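Local coordinates for ADP-ribosylation factor-binding protein GGA1 (Saccharomyces cerevisiae, PDB 5CN1), which may help regulate membrane traffic through the trans-Golgi network, binding ARF1 and ARF2, and is represented here by its C-terminal gamma-adaptin-ear (GAE) domain, at residues L27-M32 with S92-K97. Numbering follows the deposited sequence.
Sequences LTRESM and SVNLGK
Met32 and Asn94 bring the two backbones together, their CA atoms 5.6 Å apart, where the turn after strand 21-29 meets the last residue of the short helix 91-94. The backbone itself makes part of the junction: CA of Asn94 donates a CA-H...O contact to O of Met32 over 3.4 Å, with 135° at the hydrogen. CG2 of Val93 lies 3.8 Å from the same Met32 O, adding a methyl group beside that carbonyl. The side chains of Met32 and Asn94 run alongside each other in the same direction. CG of Met32 sits between its backbone N and carbonyl carbon, and the bend at chi3 (-55°) turns CE onto the amide of Asn94 in van der Waals contact, 3.6 Å from OD1 and 3.8 Å from ND2.

In the GAE domain, an antiparallel beta-sandwich of the adaptin-ear family, this contact joins the turn between strands 21-29 and 34-43 to the helix that follows strand 82-89, toward one end of the fold. An alanine in place of Asn94 would remove the amide and would probably leave CE of Met32 without the group it packs on.

Arg29 reaches the helix end from the strand, its chain running nearly straight out to NE. As modelled, CG2 of Val93 lies over one face of the guanidinium, nearer its edge than its middle, but the outer end of the group is placed doubtfully. Back across the start of the turn, NE of Arg29 donates to O of Ser31 at 2.9 Å and 159°, with the acceptor close to the guanidinium plane, a bond that restrains how the group can rotate. Leu35 of strand 34-43 also touches the Arg29 side chain, and Thr33 that of Asn94.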
loop_
_atom_site.group_PDB
_atom_site.type_symbol
_atom_site.label_atom_id
_atom_site.label_comp_id
_atom_site.label_asym_id
_atom_site.label_seq_id
_atom_site.Cartn_x
_atom_site.Cartn_y
_atom_site.Cartn_z
ATOM N N LEU A 27 1.341 4.837 -9.574
ATOM C CA LEU A 27 1.591 6.198 -9.088
ATOM C C LEU A 27 1.450 7.275 -10.171
ATOM O O LEU A 27 2.399 7.591 -10.880
ATOM C CB LEU A 27 2.995 6.277 -8.491
ATOM C CG LEU A 27 3.364 7.589 -7.792
ATOM C CD1 LEU A 27 2.414 7.910 -6.648
ATOM C CD2 LEU A 27 4.783 7.489 -7.263
ATOM N N THR A 28 0.267 7.860 -10.268
ATOM C CA THR A 28 0.036 8.913 -11.224
ATOM C C THR A 28 0.082 10.259 -10.534
ATOM O O THR A 28 -0.033 10.363 -9.306
ATOM C CB THR A 28 -1.317 8.725 -11.909
ATOM O OG1 THR A 28 -2.321 8.484 -10.918
ATOM C CG2 THR A 28 -1.263 7.537 -12.850
ATOM N N ARG A 29 0.277 11.293 -11.334
ATOM C CA ARG A 29 0.290 12.639 -10.828
ATOM C C ARG A 29 -0.963 13.300 -11.303
ATOM O O ARG A 29 -1.204 13.366 -12.496
ATOM C CB ARG A 29 1.476 13.387 -11.369
ATOM C CG ARG A 29 2.023 14.356 -10.336
ATOM C CD ARG A 29 2.827 15.423 -10.982
ATOM N NE ARG A 29 2.787 16.648 -10.176
ATOM C CZ ARG A 29 3.849 17.169 -9.590
ATOM N NH1 ARG A 29 5.020 16.545 -9.659
ATOM N NH2 ARG A 29 3.759 18.322 -8.961
ATOM N N GLU A 30 -1.769 13.789 -10.381
ATOM C CA GLU A 30 -3.090 14.260 -10.751
ATOM C C GLU A 30 -3.170 15.770 -10.869
ATOM O O GLU A 30 -4.034 16.306 -11.562
ATOM C CB GLU A 30 -4.117 13.763 -9.744
ATOM C CG GLU A 30 -4.696 12.414 -10.108
ATOM C CD GLU A 30 -6.170 12.348 -9.782
ATOM O OE1 GLU A 30 -6.584 12.982 -8.778
ATOM O OE2 GLU A 30 -6.916 11.681 -10.539
ATOM N N SER A 31 -2.272 16.451 -10.180
ATOM C CA SER A 31 -2.235 17.886 -10.221
ATOM C C SER A 31 -0.808 18.238 -9.876
ATOM O O SER A 31 0.033 17.361 -9.752
ATOM C CB SER A 31 -3.245 18.475 -9.226
ATOM O OG SER A 31 -2.720 18.577 -7.908
ATOM N N MET A 32 -0.521 19.517 -9.731
ATOM C CA MET A 32 0.841 19.909 -9.417
ATOM C C MET A 32 1.185 19.622 -7.936
ATOM O O MET A 32 2.363 19.496 -7.588
ATOM C CB MET A 32 1.124 21.366 -9.830
ATOM C CG MET A 32 0.318 22.447 -9.117
ATOM S SD MET A 32 0.679 24.129 -9.700
ATOM C CE MET A 32 2.459 24.248 -9.482
ATOM N N SER A 92 5.716 19.092 -0.863
ATOM C CA SER A 92 6.775 18.109 -1.162
ATOM C C SER A 92 6.613 17.507 -2.536
ATOM O O SER A 92 7.597 17.318 -3.252
ATOM C CB SER A 92 6.798 16.982 -0.137
ATOM O OG SER A 92 7.160 17.465 1.130
ATOM N N VAL A 93 5.371 17.201 -2.898
ATOM C CA VAL A 93 5.107 16.656 -4.223
ATOM C C VAL A 93 5.383 17.711 -5.295
ATOM O O VAL A 93 5.898 17.369 -6.342
ATOM C CB VAL A 93 3.728 15.926 -4.362
ATOM C CG1 VAL A 93 2.912 15.957 -3.091
ATOM C CG2 VAL A 93 2.907 16.365 -5.574
ATOM N N ASN A 94 5.071 18.977 -4.997
ATOM C CA ASN A 94 5.220 20.107 -5.926
ATOM C C ASN A 94 6.705 20.362 -6.194
ATOM O O ASN A 94 7.156 20.322 -7.338
ATOM C CB ASN A 94 4.531 21.344 -5.322
ATOM C CG ASN A 94 4.239 22.430 -6.344
ATOM O OD1 ASN A 94 4.765 22.425 -7.461
ATOM N ND2 ASN A 94 3.411 23.399 -5.943
ATOM N N LEU A 95 7.476 20.571 -5.131
ATOM C CA LEU A 95 8.915 20.351 -5.191
ATOM C C LEU A 95 9.151 18.908 -5.587
ATOM O O LEU A 95 8.215 18.108 -5.703
ATOM C CB LEU A 95 9.544 20.600 -3.828
ATOM C CG LEU A 95 9.809 22.058 -3.424
ATOM C CD1 LEU A 95 8.994 23.089 -4.194
ATOM C CD2 LEU A 95 9.631 22.260 -1.922
ATOM N N GLY A 96 10.397 18.532 -5.784
ATOM C CA GLY A 96 10.640 17.103 -5.999
ATOM C C GLY A 96 11.020 16.369 -4.720
ATOM O O GLY A 96 11.737 15.378 -4.786
ATOM N N LYS A 97 10.561 16.844 -3.560
ATOM C CA LYS A 97 11.076 16.328 -2.296
ATOM C C LYS A 97 10.722 14.844 -2.084
ATOM O O LYS A 97 9.592 14.421 -2.345
ATOM C CB LYS A 97 10.640 17.205 -1.123
ATOM C CG LYS A 97 11.395 18.531 -1.077
ATOM C CD LYS A 97 11.243 19.268 0.243
#